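Local coordinates for protein amino acid amide racemase (Ochrobactrum anthropi, PDB 6GIO) that binds pyridoxal-5'-phosphate and belongs to the class-III aminotransferase family of PLP-dependent enzymes, at residues 24-29 / 378-383; 105-108 / 114-117; 206-209 / 213-216. All coordinates share one frame; numbering follows the deposited sequence.

In the fold
Contact 3 borders the pyridoxal-5'-phosphate pocket, contact 2 lies just behind it, and contact 1 lies in the sheet and helices built from the two chain ends. Contact 2 (105-108 with 114-117) contains the pocket residue Asn-116, and its Asp-114 side chain comes to about 7 Å from a bound PLP. Contact 3 (206-209 with 213-216) brings the Ser-209 side chain to about 4 Å from PLP. Their centres are about 22 Å apart, nearest atoms about 9 Å. Contact 1 (24-29 with 378-383) spans both in sequence. Its centre is about 34 Å from that of contact 2, across the chain's centre, and about 27 Å from that of contact 3. Contacts 1 and 2 also touch the second subunit.

Contact 1 of 3, residues 24-29 / 378-383; sequences SPLSLI and RGYQLG
Tyr-380, whose ring lies against Pro-25, has a carbonyl O held by two donors: Gly-383 N, 3.1 Å from Tyr-380 O, and Arg-42 NH1. Gly-383, at positive phi, closes this helix end with a Schellman motif. The Tyr-380 side chain leaves the helix with CG roughly anti to the backbone N (chi1 152°), which carries the ring out to the 24-26 chain. Pro-25 CD sits over one ring face as a CH-pi contact, 3.9 Å from the ring centroid and nearest the rim at Tyr-380 CE2. Leu-26 CB approaches from the same side of the ring plane but across the ring from CE2, 3.8 Å from Tyr-380 CE1. Ser-24 OG approaches Tyr-380 CD1 at 3.7 Å while accepting the N-H of Leu-26 in an ST turn (Leu-26 N to Ser-24 OG 3.2 Å, 165° at the hydrogen). The turn curls the chain so that Ser-24, Pro-25 and Leu-26 all meet the ring. The phenol OH bonds to Glu-38, and Arg-42 adds a cation-pi contact. The Tyr-380 helix, 369-382, packs on helix 406-424 through Leu-382, while Leu-26 touches strand 35-38 and Tyr-82 of the second subunit, and Pro-25 touches helix 7-14.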
loop_
_atom_site.group_PDB
_atom_site.type_symbol
_atom_site.label_atom_id
_atom_site.label_comp_id
_atom_site.label_asym_id
_atom_site.label_seq_id
_atom_site.Cartn_x
_atom_site.Cartn_y
_atom_site.Cartn_z
ATOM N N SER C 24 12.025 7.151 19.950
ATOM C CA SER C 24 11.827 7.217 21.401
ATOM C C SER C 24 11.116 5.971 21.838
ATOM O O SER C 24 10.628 5.222 20.986
ATOM C CB SER C 24 11.019 8.465 21.823
ATOM O OG SER C 24 9.608 8.260 21.763
ATOM N N PRO C 25 11.035 5.731 23.166
ATOM C CA PRO C 25 10.272 4.556 23.647
ATOM C C PRO C 25 8.726 4.634 23.524
ATOM O O PRO C 25 8.044 3.673 23.885
ATOM C CB PRO C 25 10.630 4.474 25.155
ATOM C CG PRO C 25 11.787 5.423 25.357
ATOM C CD PRO C 25 11.676 6.474 24.265
ATOM N N LEU C 26 8.186 5.764 23.071
ATOM C CA LEU C 26 6.744 5.981 23.085
ATOM C C LEU C 26 6.002 4.825 22.392
ATOM O O LEU C 26 6.267 4.498 21.238
ATOM C CB LEU C 26 6.402 7.300 22.407
ATOM C CG LEU C 26 4.910 7.705 22.345
ATOM C CD1 LEU C 26 4.324 7.779 23.754
ATOM C CD2 LEU C 26 4.774 9.012 21.578
ATOM N N SER C 27 5.096 4.224 23.144
ATOM C CA SER C 27 4.341 3.039 22.758
ATOM C C SER C 27 2.899 3.367 23.135
ATOM O O SER C 27 2.630 3.767 24.276
ATOM C CB SER C 27 4.899 1.802 23.502
ATOM O OG SER C 27 6.278 1.669 23.173
ATOM N N LEU C 28 1.979 3.215 22.177
ATOM C CA LEU C 28 0.654 3.854 22.233
ATOM C C LEU C 28 -0.532 2.942 22.487
ATOM O O LEU C 28 -0.630 1.867 21.932
ATOM C CB LEU C 28 0.376 4.636 20.928
ATOM C CG LEU C 28 1.374 5.735 20.542
ATOM C CD1 LEU C 28 1.064 6.276 19.134
ATOM C CD2 LEU C 28 1.381 6.861 21.572
ATOM N N ILE C 29 -1.473 3.421 23.295
ATOM C CA ILE C 29 -2.770 2.744 23.457
ATOM C C ILE C 29 -3.965 3.578 22.981
ATOM O O ILE C 29 -5.087 3.069 22.863
ATOM C CB ILE C 29 -3.020 2.321 24.918
ATOM C CG1 ILE C 29 -3.125 3.543 25.829
ATOM C CG2 ILE C 29 -1.927 1.378 25.391
ATOM C CD1 ILE C 29 -3.595 3.192 27.234
ATOM N N ARG C 378 14.565 13.370 25.361
ATOM C CA ARG C 378 14.189 14.251 26.448
ATOM C C ARG C 378 12.853 14.942 26.173
ATOM O O ARG C 378 12.067 15.167 27.105
ATOM C CB ARG C 378 15.291 15.264 26.721
ATOM C CG ARG C 378 15.069 16.159 27.928
ATOM C CD ARG C 378 14.971 15.326 29.202
ATOM N NE ARG C 378 14.798 16.164 30.379
ATOM C CZ ARG C 378 14.383 15.710 31.566
ATOM N NH1 ARG C 378 14.073 14.426 31.729
ATOM N NH2 ARG C 378 14.241 16.545 32.570
ATOM N N GLY C 379 12.594 15.304 24.910
ATOM C CA GLY C 379 11.259 15.795 24.514
ATOM C C GLY C 379 10.128 14.851 24.930
ATOM O O GLY C 379 9.115 15.239 25.521
ATOM N N TYR C 380 10.307 13.608 24.572
ATOM C CA TYR C 380 9.403 12.551 24.934
ATOM C C TYR C 380 9.184 12.495 26.466
ATOM O O TYR C 380 8.044 12.425 26.918
ATOM C CB TYR C 380 9.951 11.231 24.376
ATOM C CG TYR C 380 9.541 10.034 25.161
ATOM C CD1 TYR C 380 8.274 9.467 24.975
ATOM C CD2 TYR C 380 10.410 9.462 26.120
ATOM C CE1 TYR C 380 7.884 8.368 25.707
ATOM C CE2 TYR C 380 10.022 8.364 26.867
ATOM C CZ TYR C 380 8.764 7.825 26.648
ATOM O OH TYR C 380 8.349 6.728 27.344
ATOM N N GLN C 381 10.245 12.564 27.261
ATOM C CA GLN C 381 10.062 12.510 28.735
ATOM C C GLN C 381 9.339 13.756 29.239
ATOM O O GLN C 381 8.616 13.694 30.188
ATOM C CB GLN C 381 11.396 12.426 29.445
ATOM C CG GLN C 381 12.188 11.212 29.141
ATOM C CD GLN C 381 13.448 11.192 29.995
ATOM O OE1 GLN C 381 14.263 12.102 29.935
ATOM N NE2 GLN C 381 13.602 10.152 30.792
ATOM N N LEU C 382 9.543 14.884 28.578
ATOM C CA LEU C 382 8.868 16.106 28.940
ATOM C C LEU C 382 7.452 16.226 28.379
ATOM O O LEU C 382 6.777 17.220 28.676
ATOM C CB LEU C 382 9.697 17.338 28.506
ATOM C CG LEU C 382 11.084 17.417 29.150
ATOM C CD1 LEU C 382 11.903 18.522 28.479
ATOM C CD2 LEU C 382 10.969 17.628 30.668
ATOM N N GLY C 383 7.006 15.246 27.575
ATOM C CA GLY C 383 5.612 15.213 27.096
ATOM C C GLY C 383 5.363 15.704 25.666
ATOM O O GLY C 383 4.247 16.119 25.328
#

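Contact 2 of 3, residues 105-108 / 114-117; sequences RVWF and DAND
The indole of Trp-107 points its six-membered ring at Asp-114, and the carboxylate stands almost upright against it, the two planes 85° apart. Asp-114 OD1 comes to the indole edge, near its plane, 3.4 Å from Trp-107 CH2. A C-H rim facing a carboxylate oxygen in this way is probably favourable electrostatically, since the rim is the positive part of an aromatic ring. The backbone of the helix adds to the same corner: Asp-114 O lies 3.6 Å from Trp-107 CH2. One atom further round, Trp-107 CZ3 rests on the next residue, 3.6 Å from Ala-115 CA and 3.9 Å from Ala-115 CB, an apolar meeting with the first turn of the helix. Trp-107 reaches across because its CG is anti to the backbone N (chi1 168°), whereas Asp-114 carries CG between its own N and carbonyl carbon (chi1 75°), which brings the carboxylate round toward the strand.

Both polar ends are held from outside. Trp-107 NE1 donates to Val-292 O, pinning the far side of the indole. Asp-114 OD1 is bonded to Ser-276 OG and OD2 to His-110 N; these bonds, one to each oxygen, probably restrict rotation of the carboxylate.

The contact closes the short turn from strand 104-109 into helix 112-127, whose start supplies the pocket residues Ser-113 and Asn-116. The strand lies at the border of its sheet within the chain, where Val-106 is hydrogen-bonded to the backbone of the second subunit, and beside strand 276-281, on which both Trp-107 and Ala-115 also pack; Phe-108 turns the other way, onto helix 85-97.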
loop_
_atom_site.group_PDB
_atom_site.type_symbol
_atom_site.label_atom_id
_atom_site.label_comp_id
_atom_site.label_asym_id
_atom_site.label_seq_id
_atom_site.Cartn_x
_atom_site.Cartn_y
_atom_site.Cartn_z
ATOM N N ARG C 105 -7.609 12.560 -14.717
ATOM C CA ARG C 105 -8.191 11.464 -13.942
ATOM C C ARG C 105 -7.328 11.197 -12.705
ATOM O O ARG C 105 -6.165 11.665 -12.594
ATOM C CB ARG C 105 -8.263 10.192 -14.765
ATOM C CG ARG C 105 -8.996 10.311 -16.091
ATOM C CD ARG C 105 -10.488 10.428 -15.883
ATOM N NE ARG C 105 -11.268 10.402 -17.108
ATOM C CZ ARG C 105 -11.570 11.457 -17.867
ATOM N NH1 ARG C 105 -11.137 12.654 -17.546
ATOM N NH2 ARG C 105 -12.323 11.301 -18.961
ATOM N N VAL C 106 -7.918 10.387 -11.825
ATOM C CA VAL C 106 -7.392 10.089 -10.507
ATOM C C VAL C 106 -7.248 8.583 -10.313
ATOM O O VAL C 106 -8.150 7.806 -10.624
ATOM C CB VAL C 106 -8.344 10.593 -9.454
ATOM C CG1 VAL C 106 -7.716 10.459 -8.066
ATOM C CG2 VAL C 106 -8.695 12.033 -9.786
ATOM N N TRP C 107 -6.096 8.177 -9.839
ATOM C CA TRP C 107 -5.872 6.807 -9.428
ATOM C C TRP C 107 -5.709 6.882 -7.956
ATOM O O TRP C 107 -5.126 7.805 -7.484
ATOM C CB TRP C 107 -4.572 6.304 -10.071
ATOM C CG TRP C 107 -3.989 5.018 -9.580
ATOM C CD1 TRP C 107 -4.144 3.807 -10.149
ATOM C CD2 TRP C 107 -3.071 4.839 -8.469
ATOM N NE1 TRP C 107 -3.419 2.866 -9.445
ATOM C CE2 TRP C 107 -2.738 3.476 -8.424
ATOM C CE3 TRP C 107 -2.505 5.707 -7.505
ATOM C CZ2 TRP C 107 -1.855 2.939 -7.469
ATOM C CZ3 TRP C 107 -1.625 5.143 -6.519
ATOM C CH2 TRP C 107 -1.335 3.776 -6.528
ATOM N N PHE C 108 -6.161 5.867 -7.242
ATOM C CA PHE C 108 -5.960 5.762 -5.793
ATOM C C PHE C 108 -5.054 4.630 -5.365
ATOM O O PHE C 108 -5.056 3.562 -5.982
ATOM C CB PHE C 108 -7.306 5.531 -5.119
ATOM C CG PHE C 108 -8.181 6.745 -5.100
ATOM C CD1 PHE C 108 -7.830 7.862 -4.331
ATOM C CD2 PHE C 108 -9.341 6.797 -5.885
ATOM C CE1 PHE C 108 -8.617 9.002 -4.328
ATOM C CE2 PHE C 108 -10.155 7.920 -5.851
ATOM C CZ PHE C 108 -9.790 9.034 -5.094
ATOM N N ASP C 114 3.507 3.689 -3.072
ATOM C CA ASP C 114 2.797 3.018 -4.175
ATOM C C ASP C 114 2.308 4.046 -5.253
ATOM O O ASP C 114 2.273 3.736 -6.460
ATOM C CB ASP C 114 1.727 1.985 -3.694
ATOM C CG ASP C 114 0.390 2.589 -3.120
ATOM O OD1 ASP C 114 0.024 3.733 -3.381
ATOM O OD2 ASP C 114 -0.362 1.815 -2.446
ATOM N N ALA C 115 2.049 5.274 -4.803
ATOM C CA ALA C 115 1.614 6.367 -5.695
ATOM C C ALA C 115 2.743 6.816 -6.584
ATOM O O ALA C 115 2.544 7.041 -7.808
ATOM C CB ALA C 115 1.044 7.524 -4.889
ATOM N N ASN C 116 3.937 6.938 -6.019
ATOM C CA ASN C 116 5.087 7.274 -6.851
ATOM C C ASN C 116 5.545 6.090 -7.734
ATOM O O ASN C 116 6.082 6.292 -8.840
ATOM C CB ASN C 116 6.276 7.812 -6.021
ATOM C CG ASN C 116 6.067 9.229 -5.532
ATOM O OD1 ASN C 116 6.207 9.510 -4.329
ATOM N ND2 ASN C 116 5.709 10.129 -6.442
ATOM N N ASP C 117 5.337 4.869 -7.265
ATOM C CA ASP C 117 5.621 3.708 -8.098
ATOM C C ASP C 117 4.688 3.718 -9.326
ATOM O O ASP C 117 5.119 3.525 -10.463
ATOM C CB ASP C 117 5.460 2.434 -7.293
ATOM C CG ASP C 117 6.001 1.225 -8.024
ATOM O OD1 ASP C 117 6.834 1.373 -8.940
ATOM O OD2 ASP C 117 5.600 0.116 -7.691
#

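Contact 3 of 3, residues 206-209 / 213-216; sequences PILS and LVVP
Ile-207 lies across the 213-216 chain and can be followed outward from its backbone. Ile-207 CA is 3.5 Å from Val-214 O, a CA-H...O contact, and CB sits just behind it, facing the same oxygen. The CG2 branch, anti to the backbone N, goes deepest: Ile-207 CG2 is 3.5 Å from Val-214 O and 3.8 Å from Leu-213 C. The CG1 branch is anti to the carbonyl carbon (chi1 -62°), and Ile-207 CG1 comes to 4.4 Å from Val-215 CG2. CD1 continues the extended chain (chi2 170°) without coming closer to Val-215, and the side chain as a whole also meets Cys-252 and Arg-349.

The backbones run antiparallel. Leu-208 N donates to Val-214 O at 3.0 Å, and Val-214 N returns the bond to Leu-208 O at 2.9 Å, entering in the carbonyl plane on a lone pair. Leu-213 N bonds to Ser-209 O at 3.0 Å. Leu-213 and Val-214 lie opposite Leu-208 in a G1 beta bulge, with Leu-213 in the left-handed helical conformation that the first bulge position adopts. On the side away from Ile-207, the CB atoms of Leu-208 and Val-214 lie against each other. At the far end from the bulge, Pro-216 CD meets Pro-206 O at 3.4 Å.

In this mostly buried contact the three bonds pair Leu-208 N and O, Val-214 N and O, Leu-213 N and Ser-209 O. Ser-209 OG bonds to Glu-205 and its side chain touches PLP, consistent with a defined backbone course beside pyridoxal-5'-phosphate.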
loop_
_atom_site.group_PDB
_atom_site.type_symbol
_atom_site.label_atom_id
_atom_site.label_comp_id
_atom_site.label_asym_id
_atom_site.label_seq_id
_atom_site.Cartn_x
_atom_site.Cartn_y
_atom_site.Cartn_z
ATOM N N PRO C 206 8.364 20.097 -3.400
ATOM C CA PRO C 206 8.353 21.563 -3.243
ATOM C C PRO C 206 8.999 22.063 -1.957
ATOM O O PRO C 206 9.350 23.220 -1.871
ATOM C CB PRO C 206 6.884 21.928 -3.314
ATOM C CG PRO C 206 6.150 20.702 -2.873
ATOM C CD PRO C 206 7.021 19.512 -3.209
ATOM N N ILE C 207 9.156 21.192 -0.984
ATOM C CA ILE C 207 10.088 21.366 0.131
ATOM C C ILE C 207 10.726 20.019 0.248
ATOM O O ILE C 207 10.036 19.005 0.229
ATOM C CB ILE C 207 9.367 21.690 1.464
ATOM C CG1 ILE C 207 8.615 23.003 1.309
ATOM C CG2 ILE C 207 10.372 21.746 2.608
ATOM C CD1 ILE C 207 7.670 23.354 2.431
ATOM N N LEU C 208 12.041 19.976 0.326
ATOM C CA LEU C 208 12.726 18.707 0.362
ATOM C C LEU C 208 12.578 18.209 1.787
ATOM O O LEU C 208 13.115 18.827 2.685
ATOM C CB LEU C 208 14.191 18.908 0.009
ATOM C CG LEU C 208 15.060 17.655 -0.125
ATOM C CD1 LEU C 208 14.848 17.053 -1.498
ATOM C CD2 LEU C 208 16.515 17.988 0.107
ATOM N N SER C 209 11.899 17.084 1.951
ATOM C CA SER C 209 11.366 16.612 3.238
ATOM C C SER C 209 12.423 15.890 4.065
ATOM O O SER C 209 13.093 16.518 4.885
ATOM C CB SER C 209 10.173 15.679 2.996
ATOM O OG SER C 209 10.518 14.596 2.119
ATOM N N LEU C 213 14.005 19.329 5.289
ATOM C CA LEU C 213 13.002 20.398 5.232
ATOM C C LEU C 213 13.577 21.680 4.611
ATOM O O LEU C 213 13.512 22.804 5.172
ATOM C CB LEU C 213 12.397 20.607 6.621
ATOM C CG LEU C 213 11.442 19.473 7.011
ATOM C CD1 LEU C 213 11.353 19.286 8.520
ATOM C CD2 LEU C 213 10.062 19.723 6.409
ATOM N N VAL C 214 14.151 21.485 3.431
ATOM C CA VAL C 214 14.775 22.546 2.695
ATOM C C VAL C 214 13.801 23.252 1.768
ATOM O O VAL C 214 13.272 22.643 0.849
ATOM C CB VAL C 214 15.962 21.989 1.864
ATOM C CG1 VAL C 214 16.622 23.088 1.041
ATOM C CG2 VAL C 214 16.980 21.350 2.776
ATOM N N VAL C 215 13.571 24.537 1.992
ATOM C CA VAL C 215 12.790 25.332 1.068
ATOM C C VAL C 215 13.736 25.858 0.002
ATOM O O VAL C 215 14.731 26.538 0.309
ATOM C CB VAL C 215 12.124 26.546 1.725
ATOM C CG1 VAL C 215 11.263 27.338 0.709
ATOM C CG2 VAL C 215 11.259 26.116 2.899
ATOM N N PRO C 216 13.423 25.585 -1.271
ATOM C CA PRO C 216 14.327 26.061 -2.286
ATOM C C PRO C 216 14.401 27.589 -2.336
ATOM O O PRO C 216 13.482 28.253 -1.834
ATOM C CB PRO C 216 13.719 25.513 -3.585
ATOM C CG PRO C 216 12.260 25.473 -3.301
ATOM C CD PRO C 216 12.183 25.044 -1.845
#